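Local coordinates for protein beta2-microglobulin (Anolis carolinensis, PDB 7CPO) that probably serves as the light chain of the MHC class I complex, pairing with the heavy chain to support antigen presentation, at residues F30-I35 with V82-L87; I44-V49 with V66-I71; V9-P14 with N21-Y26. All blocks are in the same frame, centred on the assembly; numbering follows the deposited sequence.

Contact 1: residues F30-I35 with V82-L87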
loop_
_atom_site.group_PDB
_atom_site.type_symbol
_atom_site.label_atom_id
_atom_site.label_comp_id
_atom_site.label_asym_id
_atom_site.label_seq_id
_atom_site.Cartn_x
_atom_site.Cartn_y
_atom_site.Cartn_z
ATOM N N PHE B 30 6.280 -2.294 8.281
ATOM C CA PHE B 30 7.406 -1.795 9.067
ATOM C C PHE B 30 7.147 -0.378 9.569
ATOM O O PHE B 30 6.255 0.336 9.106
ATOM C CB PHE B 30 8.715 -1.837 8.262
ATOM C CG PHE B 30 8.674 -1.046 6.970
ATOM C CD1 PHE B 30 9.117 0.271 6.929
ATOM C CD2 PHE B 30 8.193 -1.624 5.797
ATOM C CE1 PHE B 30 9.079 0.998 5.745
ATOM C CE2 PHE B 30 8.147 -0.903 4.612
ATOM C CZ PHE B 30 8.595 0.408 4.588
ATOM N N HIS B 31 7.971 0.022 10.528
ATOM C CA HIS B 31 7.902 1.332 11.141
ATOM C C HIS B 31 9.198 1.585 11.898
ATOM O O HIS B 31 9.717 0.661 12.534
ATOM C CB HIS B 31 6.703 1.410 12.087
ATOM C CG HIS B 31 6.236 2.807 12.331
ATOM N ND1 HIS B 31 6.943 3.699 13.111
ATOM C CD2 HIS B 31 5.146 3.474 11.879
ATOM C CE1 HIS B 31 6.307 4.857 13.130
ATOM N NE2 HIS B 31 5.216 4.747 12.390
ATOM N N PRO B 32 9.772 2.802 11.851
ATOM C CA PRO B 32 9.465 4.031 11.101
ATOM C C PRO B 32 9.665 3.832 9.589
ATOM O O PRO B 32 10.099 2.758 9.189
ATOM C CB PRO B 32 10.469 5.036 11.676
ATOM C CG PRO B 32 11.616 4.193 12.093
ATOM C CD PRO B 32 10.981 2.969 12.677
ATOM N N PRO B 33 9.336 4.835 8.765
ATOM C CA PRO B 33 9.326 4.606 7.309
ATOM C C PRO B 33 10.692 4.600 6.640
ATOM O O PRO B 33 10.792 4.152 5.490
ATOM C CB PRO B 33 8.473 5.767 6.782
ATOM C CG PRO B 33 8.661 6.847 7.816
ATOM C CD PRO B 33 8.722 6.131 9.118
ATOM N N LYS B 34 11.730 5.102 7.291
ATOM C CA LYS B 34 13.058 5.071 6.702
ATOM C C LYS B 34 13.484 3.633 6.439
ATOM O O LYS B 34 13.564 2.813 7.362
ATOM C CB LYS B 34 14.053 5.774 7.624
ATOM C CG LYS B 34 15.504 5.529 7.264
ATOM C CD LYS B 34 16.433 6.583 7.861
ATOM C CE LYS B 34 16.267 6.790 9.360
ATOM N NZ LYS B 34 17.428 7.570 9.895
ATOM N N ILE B 35 13.738 3.323 5.172
ATOM C CA ILE B 35 14.120 1.975 4.779
ATOM C C ILE B 35 14.910 2.077 3.482
ATOM O O ILE B 35 14.627 2.924 2.628
ATOM C CB ILE B 35 12.880 1.060 4.636
ATOM C CG1 ILE B 35 13.273 -0.424 4.687
ATOM C CG2 ILE B 35 12.111 1.385 3.359
ATOM C CD1 ILE B 35 12.072 -1.392 4.721
ATOM N N VAL B 82 17.614 -5.414 2.121
ATOM C CA VAL B 82 16.763 -4.528 2.913
ATOM C C VAL B 82 17.520 -4.122 4.173
ATOM O O VAL B 82 17.969 -4.985 4.937
ATOM C CB VAL B 82 15.436 -5.211 3.285
ATOM C CG1 VAL B 82 14.603 -4.305 4.201
ATOM C CG2 VAL B 82 14.664 -5.615 2.032
ATOM N N GLU B 83 17.642 -2.816 4.397
ATOM C CA GLU B 83 18.208 -2.270 5.625
ATOM C C GLU B 83 17.147 -1.457 6.359
ATOM O O GLU B 83 16.437 -0.655 5.739
ATOM C CB GLU B 83 19.418 -1.392 5.324
ATOM C CG GLU B 83 20.401 -2.030 4.390
ATOM C CD GLU B 83 21.329 -1.013 3.789
ATOM O OE1 GLU B 83 21.240 -0.749 2.570
ATOM O OE2 GLU B 83 22.133 -0.453 4.552
ATOM N N HIS B 84 17.051 -1.653 7.675
ATOM C CA HIS B 84 16.024 -0.992 8.474
ATOM C C HIS B 84 16.451 -0.968 9.933
ATOM O O HIS B 84 17.197 -1.835 10.390
ATOM C CB HIS B 84 14.664 -1.689 8.336
ATOM C CG HIS B 84 13.539 -0.963 9.005
ATOM N ND1 HIS B 84 12.866 -1.474 10.094
ATOM C CD2 HIS B 84 12.970 0.236 8.742
ATOM C CE1 HIS B 84 11.929 -0.622 10.470
ATOM N NE2 HIS B 84 11.969 0.421 9.663
ATOM N N ILE B 85 15.920 0.016 10.667
ATOM C CA ILE B 85 16.289 0.241 12.068
ATOM C C ILE B 85 16.080 -1.002 12.925
ATOM O O ILE B 85 16.769 -1.185 13.935
ATOM C CB ILE B 85 15.490 1.434 12.625
ATOM C CG1 ILE B 85 15.979 1.818 14.018
ATOM C CG2 ILE B 85 14.020 1.110 12.651
ATOM C CD1 ILE B 85 16.964 2.938 14.003
ATOM N N THR B 86 15.126 -1.860 12.562
ATOM C CA THR B 86 14.877 -3.097 13.293
ATOM C C THR B 86 15.792 -4.237 12.872
ATOM O O THR B 86 15.761 -5.298 13.501
ATOM C CB THR B 86 13.430 -3.544 13.098
ATOM O OG1 THR B 86 13.198 -3.814 11.703
ATOM C CG2 THR B 86 12.474 -2.464 13.592
ATOM N N LEU B 87 16.583 -4.057 11.819
ATOM C CA LEU B 87 17.433 -5.124 11.302
ATOM C C LEU B 87 18.882 -4.814 11.643
ATOM O O LEU B 87 19.505 -3.961 10.987
ATOM C CB LEU B 87 17.257 -5.277 9.788
ATOM C CG LEU B 87 15.836 -5.612 9.332
ATOM C CD1 LEU B 87 15.801 -5.890 7.830
ATOM C CD2 LEU B 87 15.278 -6.779 10.130
#

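Contact 2: residues I44-V49 with V66-I71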
loop_
_atom_site.group_PDB
_atom_site.type_symbol
_atom_site.label_atom_id
_atom_site.label_comp_id
_atom_site.label_asym_id
_atom_site.label_seq_id
_atom_site.Cartn_x
_atom_site.Cartn_y
_atom_site.Cartn_z
ATOM N N ILE B 44 25.660 -7.381 -7.243
ATOM C CA ILE B 44 25.948 -6.017 -7.685
ATOM C C ILE B 44 24.629 -5.251 -7.819
ATOM O O ILE B 44 23.706 -5.757 -8.471
ATOM C CB ILE B 44 26.716 -6.005 -9.021
ATOM C CG1 ILE B 44 27.992 -6.852 -8.918
ATOM C CG2 ILE B 44 27.019 -4.580 -9.468
ATOM C CD1 ILE B 44 28.917 -6.465 -7.756
ATOM N N PRO B 45 24.512 -4.053 -7.236
ATOM C CA PRO B 45 23.278 -3.264 -7.394
ATOM C C PRO B 45 22.893 -3.074 -8.854
ATOM O O PRO B 45 23.729 -2.745 -9.698
ATOM C CB PRO B 45 23.633 -1.925 -6.735
ATOM C CG PRO B 45 24.648 -2.290 -5.697
ATOM C CD PRO B 45 25.470 -3.400 -6.326
ATOM N N MET B 46 21.611 -3.294 -9.149
ATOM C CA MET B 46 21.104 -3.122 -10.506
ATOM C C MET B 46 21.040 -1.641 -10.865
ATOM O O MET B 46 20.976 -0.772 -9.993
ATOM C CB MET B 46 19.713 -3.751 -10.638
ATOM C CG MET B 46 19.656 -5.231 -10.240
ATOM S SD MET B 46 18.051 -6.024 -10.484
ATOM C CE MET B 46 17.931 -6.053 -12.273
ATOM N N GLU B 47 21.082 -1.345 -12.160
ATOM C CA GLU B 47 20.865 0.029 -12.580
ATOM C C GLU B 47 19.393 0.201 -12.969
ATOM O O GLU B 47 18.626 -0.763 -13.024
ATOM C CB GLU B 47 21.789 0.403 -13.743
ATOM C CG GLU B 47 23.311 0.347 -13.491
ATOM C CD GLU B 47 24.075 -0.196 -14.703
ATOM O OE1 GLU B 47 23.660 0.116 -15.840
ATOM O OE2 GLU B 47 25.086 -0.922 -14.534
ATOM N N ASN B 48 18.978 1.442 -13.229
ATOM C CA ASN B 48 17.668 1.727 -13.816
ATOM C C ASN B 48 16.534 1.241 -12.922
ATOM O O ASN B 48 15.566 0.618 -13.369
ATOM C CB ASN B 48 17.568 1.104 -15.200
ATOM C CG ASN B 48 18.408 1.833 -16.216
ATOM O OD1 ASN B 48 18.554 1.389 -17.337
ATOM N ND2 ASN B 48 18.968 2.978 -15.818
ATOM N N VAL B 49 16.657 1.531 -11.689
ATOM C CA VAL B 49 15.775 1.043 -10.650
ATOM C C VAL B 49 14.692 2.078 -10.374
ATOM O O VAL B 49 14.956 3.286 -10.362
ATOM C CB VAL B 49 16.605 0.737 -9.392
ATOM C CG1 VAL B 49 15.712 0.313 -8.258
ATOM C CG2 VAL B 49 17.661 -0.323 -9.714
ATOM N N VAL B 66 9.986 -1.607 -5.010
ATOM C CA VAL B 66 11.228 -1.293 -5.705
ATOM C C VAL B 66 11.370 -2.287 -6.841
ATOM O O VAL B 66 11.214 -3.495 -6.633
ATOM C CB VAL B 66 12.443 -1.371 -4.763
ATOM C CG1 VAL B 66 13.708 -0.970 -5.498
ATOM C CG2 VAL B 66 12.231 -0.468 -3.534
ATOM N N TYR B 67 11.643 -1.795 -8.043
ATOM C CA TYR B 67 11.643 -2.710 -9.174
ATOM C C TYR B 67 12.534 -2.184 -10.291
ATOM O O TYR B 67 12.947 -1.020 -10.300
ATOM C CB TYR B 67 10.216 -2.970 -9.677
ATOM C CG TYR B 67 9.495 -1.734 -10.156
ATOM C CD1 TYR B 67 9.505 -1.374 -11.497
ATOM C CD2 TYR B 67 8.801 -0.926 -9.270
ATOM C CE1 TYR B 67 8.852 -0.229 -11.943
ATOM C CE2 TYR B 67 8.136 0.221 -9.707
ATOM C CZ TYR B 67 8.166 0.562 -11.043
ATOM O OH TYR B 67 7.509 1.697 -11.472
ATOM N N ALA B 68 12.831 -3.079 -11.238
ATOM C CA ALA B 68 13.714 -2.789 -12.358
ATOM C C ALA B 68 13.464 -3.806 -13.454
ATOM O O ALA B 68 13.188 -4.972 -13.173
ATOM C CB ALA B 68 15.188 -2.818 -11.951
ATOM N N LYS B 69 13.524 -3.345 -14.697
ATOM C CA LYS B 69 13.439 -4.249 -15.828
ATOM C C LYS B 69 14.732 -5.051 -15.927
ATOM O O LYS B 69 15.808 -4.591 -15.534
ATOM C CB LYS B 69 13.176 -3.477 -17.122
ATOM C CG LYS B 69 11.719 -3.026 -17.310
ATOM C CD LYS B 69 11.408 -2.665 -18.773
ATOM C CE LYS B 69 12.267 -1.491 -19.276
ATOM N NZ LYS B 69 11.495 -0.216 -19.465
ATOM N N VAL B 70 14.612 -6.280 -16.427
ATOM C CA VAL B 70 15.747 -7.190 -16.494
ATOM C C VAL B 70 15.412 -8.292 -17.485
ATOM O O VAL B 70 14.240 -8.551 -17.772
ATOM C CB VAL B 70 16.090 -7.762 -15.094
ATOM C CG1 VAL B 70 15.139 -8.891 -14.724
ATOM C CG2 VAL B 70 17.530 -8.234 -15.074
ATOM N N ILE B 71 16.441 -8.924 -18.033
ATOM C CA ILE B 71 16.303 -10.028 -18.972
ATOM C C ILE B 71 16.936 -11.266 -18.353
ATOM O O ILE B 71 18.170 -11.373 -18.289
ATOM C CB ILE B 71 16.927 -9.701 -20.333
ATOM C CG1 ILE B 71 16.437 -8.351 -20.852
ATOM C CG2 ILE B 71 16.601 -10.786 -21.335
ATOM C CD1 ILE B 71 16.882 -8.082 -22.286
#

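Contact 3: residues V9-P14 with N21-Y26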
loop_
_atom_site.group_PDB
_atom_site.type_symbol
_atom_site.label_atom_id
_atom_site.label_comp_id
_atom_site.label_asym_id
_atom_site.label_seq_id
_atom_site.Cartn_x
_atom_site.Cartn_y
_atom_site.Cartn_z
ATOM N N VAL B 9 10.154 -10.967 -2.806
ATOM C CA VAL B 9 10.789 -10.723 -4.095
ATOM C C VAL B 9 10.123 -11.599 -5.148
ATOM O O VAL B 9 9.726 -12.737 -4.871
ATOM C CB VAL B 9 12.307 -10.997 -4.036
ATOM C CG1 VAL B 9 12.971 -10.071 -3.022
ATOM C CG2 VAL B 9 12.586 -12.472 -3.713
ATOM N N TYR B 10 9.990 -11.066 -6.364
ATOM C CA TYR B 10 9.268 -11.788 -7.410
ATOM C C TYR B 10 9.516 -11.107 -8.751
ATOM O O TYR B 10 9.905 -9.934 -8.804
ATOM C CB TYR B 10 7.760 -11.847 -7.118
ATOM C CG TYR B 10 7.179 -10.497 -6.726
ATOM C CD1 TYR B 10 6.484 -9.721 -7.650
ATOM C CD2 TYR B 10 7.350 -9.990 -5.438
ATOM C CE1 TYR B 10 5.969 -8.473 -7.295
ATOM C CE2 TYR B 10 6.855 -8.748 -5.080
ATOM C CZ TYR B 10 6.158 -7.996 -6.006
ATOM O OH TYR B 10 5.660 -6.772 -5.631
ATOM N N PHE B 11 9.294 -11.867 -9.828
ATOM C CA PHE B 11 9.194 -11.384 -11.194
ATOM C C PHE B 11 7.733 -11.165 -11.554
ATOM O O PHE B 11 6.837 -11.793 -10.987
ATOM C CB PHE B 11 9.771 -12.392 -12.190
ATOM C CG PHE B 11 11.266 -12.462 -12.221
ATOM C CD1 PHE B 11 12.033 -11.318 -12.169
ATOM C CD2 PHE B 11 11.899 -13.688 -12.348
ATOM C CE1 PHE B 11 13.409 -11.395 -12.218
ATOM C CE2 PHE B 11 13.265 -13.773 -12.391
ATOM C CZ PHE B 11 14.026 -12.627 -12.325
ATOM N N ARG B 12 7.499 -10.302 -12.550
ATOM C CA ARG B 12 6.137 -10.130 -13.053
ATOM C C ARG B 12 5.643 -11.402 -13.735
ATOM O O ARG B 12 4.486 -11.808 -13.549
ATOM C CB ARG B 12 6.064 -8.933 -14.008
ATOM C CG ARG B 12 4.803 -8.893 -14.882
ATOM C CD ARG B 12 3.549 -8.642 -14.042
ATOM N NE ARG B 12 2.329 -8.538 -14.844
ATOM C CZ ARG B 12 1.598 -9.584 -15.211
ATOM N NH1 ARG B 12 1.980 -10.803 -14.863
ATOM N NH2 ARG B 12 0.500 -9.425 -15.928
ATOM N N HIS B 13 6.499 -12.037 -14.539
ATOM C CA HIS B 13 6.234 -13.348 -15.116
ATOM C C HIS B 13 7.264 -14.363 -14.620
ATOM O O HIS B 13 8.380 -13.989 -14.248
ATOM C CB HIS B 13 6.277 -13.322 -16.650
ATOM C CG HIS B 13 5.468 -12.226 -17.268
ATOM N ND1 HIS B 13 4.110 -12.332 -17.480
ATOM C CD2 HIS B 13 5.834 -11.014 -17.749
ATOM C CE1 HIS B 13 3.672 -11.226 -18.055
ATOM N NE2 HIS B 13 4.698 -10.411 -18.228
ATOM N N PRO B 14 6.918 -15.650 -14.596
ATOM C CA PRO B 14 7.946 -16.681 -14.377
ATOM C C PRO B 14 9.053 -16.551 -15.420
ATOM O O PRO B 14 8.785 -16.356 -16.609
ATOM C CB PRO B 14 7.173 -17.999 -14.526
ATOM C CG PRO B 14 5.925 -17.632 -15.314
ATOM C CD PRO B 14 5.593 -16.223 -14.906
ATOM N N ASN B 21 11.568 -9.181 -18.316
ATOM C CA ASN B 21 10.780 -9.358 -17.118
ATOM C C ASN B 21 10.943 -8.118 -16.244
ATOM O O ASN B 21 11.720 -7.206 -16.548
ATOM C CB ASN B 21 11.231 -10.627 -16.390
ATOM C CG ASN B 21 10.123 -11.269 -15.585
ATOM O OD1 ASN B 21 9.332 -10.583 -14.917
ATOM N ND2 ASN B 21 10.075 -12.600 -15.618
ATOM N N THR B 22 10.201 -8.076 -15.146
ATOM C CA THR B 22 10.405 -7.052 -14.134
ATOM C C THR B 22 10.648 -7.733 -12.805
ATOM O O THR B 22 9.870 -8.598 -12.393
ATOM C CB THR B 22 9.213 -6.106 -14.033
ATOM O OG1 THR B 22 8.941 -5.565 -15.323
ATOM C CG2 THR B 22 9.504 -4.975 -13.050
ATOM N N PHE B 23 11.732 -7.349 -12.153
ATOM C CA PHE B 23 12.095 -7.862 -10.847
ATOM C C PHE B 23 11.598 -6.880 -9.798
ATOM O O PHE B 23 11.864 -5.682 -9.908
ATOM C CB PHE B 23 13.614 -8.020 -10.758
ATOM C CG PHE B 23 14.106 -8.527 -9.435
ATOM C CD1 PHE B 23 13.617 -9.715 -8.903
ATOM C CD2 PHE B 23 15.078 -7.830 -8.737
ATOM C CE1 PHE B 23 14.083 -10.186 -7.689
ATOM C CE2 PHE B 23 15.549 -8.294 -7.519
ATOM C CZ PHE B 23 15.050 -9.476 -6.997
ATOM N N HIS B 24 10.888 -7.381 -8.788
ATOM C CA HIS B 24 10.319 -6.549 -7.734
ATOM C C HIS B 24 10.848 -6.961 -6.374
ATOM O O HIS B 24 11.039 -8.146 -6.103
ATOM C CB HIS B 24 8.789 -6.645 -7.670
ATOM C CG HIS B 24 8.095 -6.423 -8.978
ATOM N ND1 HIS B 24 8.048 -7.384 -9.969
ATOM C CD2 HIS B 24 7.373 -5.368 -9.437
ATOM C CE1 HIS B 24 7.343 -6.922 -10.990
ATOM N NE2 HIS B 24 6.922 -5.702 -10.694
ATOM N N CYS B 25 11.032 -5.974 -5.503
ATOM C CA CYS B 25 11.214 -6.208 -4.079
ATOM C C CYS B 25 10.224 -5.335 -3.311
ATOM O O CYS B 25 10.153 -4.120 -3.528
ATOM C CB CYS B 25 12.656 -5.929 -3.648
ATOM S SG CYS B 25 12.923 -6.195 -1.867
ATOM N N TYR B 26 9.456 -5.955 -2.420
ATOM C CA TYR B 26 8.328 -5.303 -1.766
ATOM C C TYR B 26 8.423 -5.498 -0.262
ATOM O O TYR B 26 8.590 -6.623 0.217
ATOM C CB TYR B 26 7.008 -5.853 -2.299
ATOM C CG TYR B 26 5.793 -5.253 -1.653
ATOM C CD1 TYR B 26 5.467 -3.915 -1.839
ATOM C CD2 TYR B 26 4.963 -6.024 -0.850
ATOM C CE1 TYR B 26 4.342 -3.367 -1.242
ATOM C CE2 TYR B 26 3.850 -5.484 -0.250
ATOM C CZ TYR B 26 3.544 -4.154 -0.446
ATOM O OH TYR B 26 2.431 -3.614 0.154
#

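Contact 1: residues F30-I35 with V82-L87
His84 reaches into the loop 30-35 and gives its NE2 hydrogen to the carbonyl of Pro32, with 3.0 Å from NE2 to O and an N-H...O angle of 162°. The acceptor lies in the plane of the imidazole, while the donor stands somewhat tilted from the carbonyl plane. At the other ring nitrogen, ND1 shares a hydrogen bond with Thr86 OG1 (2.9 Å), so the ring is tied on two sides and its rotation about the CB-CG bond is fixed. With CG anti to the backbone N (chi1 -173°), the imidazole extends toward loop 30-35. More carbonyl oxygens line its edge: Lys34 O lies 3.0 Å from His84 CD2 and His31 O lies 3.3 Å from His84 CE1. Phe30 CB lies over one face, and the phenyl ring turns an edge toward it in a T-shaped pair with centroids 5.5 Å apart and planes at 71°. The opposite face carries Ile85 CG2, a methyl that also packs 3.6 Å from Pro32 CD. Pro32 follows a cis peptide bond, as the equivalent proline does in human beta2-microglobulin, and this bend brings its ring to Ile85 and its carbonyl to the imidazole. Toward strand 78-83, Ile35 CD1 lies against Val82 CG1 (3.9 Å) and also sits over the centre of the Phe30 ring. A type I turn from His84 to Leu87 brings Ile85 and Thr86 round toward the loop. The contact thus joins the loop linking strands 21-30 and 36-41 to the end of strand 78-83, at one end of the immunoglobulin sandwich; Phe62 of strand 62-70 packs on Phe30, and the MHC class I antigen chain covers the loop, its Leu94 resting on Pro32.

Contact 2: residues I44-V49 with V66-I71
Met46 reaches Val70 through a side chain that leaves with CG anti to the carbonyl carbon (chi1 -56°), runs straight through chi2 and then bends at chi3 (68°), bringing its terminal methyl CE to Val70 CG2 at 3.6 Å, across the valine at about a right angle. The same methyl lies 4.3 Å from Ala68 CB. Val49 and Val66 both hold CG1 opposite the backbone N, and those two branches meet obliquely, CG1 to CG1, at 3.6 Å. Between the two apolar patches, Ala68 CB faces the backbone of 48-49, 3.7 Å from Asn48 O. Val49 CA and Tyr67 O (3.5 Å) make a bent CA-H...O contact. Glu47 and Asn48 ride at the exposed outer turn. The segment 44-49 passes from the sheet that holds strands 36-41 and 44-45 over to strand 49-56 of the opposing sheet, and this contact packs the crossing against strand 62-70. Met46 enters the space between the sheets, where Leu39 and Phe23 also touch it. No hydrogen bond spans the two segments, so methyl-to-methyl packing, with one C-H...O contact, carries the contact, while backbone bonds to neighbouring strands, Met46 with Leu39 and Tyr67 with Gln50, set the direction of each segment.

Contact 3: residues V9-P14 with N21-Y26
Tyr10 and His24 face each other across the first hairpin of the immunoglobulin C1-set sandwich, where strands 6-11 and 21-30 run antiparallel. The packing is close here: His24 CB sits over the tyrosine ring, 3.6 Å from its centroid, in a CH-pi contact, and the rings, planes 7° apart, are slid so far that they barely overlap. Tyr10 O takes the backbone N of His24 at 2.7 Å and a weak bond from His24 ND1. The outer ends of both side chains turn to the MHC class I antigen chain, Tyr10 OH to Pro237 and His24 NE2 to Ser239. On the other face, Phe11 CE1 touches Phe23 CB at 3.7 Å; further along it, Cys25 forms the disulfide with Cys80. Side-chain contact is sparser at partly exposed Val9, whose CG1 lies 4.0 Å from Cys25 SG. Partly exposed His13 and Pro14 lead into the connecting loop, while Arg12 leads away to salt bridges with Asp240 and Glu188 of the antigen chain. Asn21, its CG anti to the backbone N (chi1 -151°), lays its amide against His13: OD1 accepts from His13 N (3.2 Å) and Thr22 N, and ND2 bonds His13 O at 2.6 Å. An alanine here would probably leave His13 N and O and Thr22 N without these mates. The ND2 bond is nearly straight, with His13 O in the amide plane but ND2 well above the carbonyl plane.

From the N terminus, contact 3 comes first: 9-14 and 21-26 close a short hairpin at the edge of one sheet. Strand 21-30 then runs on into the loop that opens contact 1, which closes only when 82-87 returns, in series with contact 3. Within that long span sits contact 2, packing the crossing from strand 44-45 to strand 49-56 against strand 62-70 and so linking the two sheets. Contacts 2 and 3 abut, since strands 62-70 and 21-30 are neighbours: Val66 O and Val70 O probably accept from Cys25 N and Asn21 N. Contact 1 lies on the opposite side of the chain's centre from both, about 21 Å away between centres, tying loop to strand end.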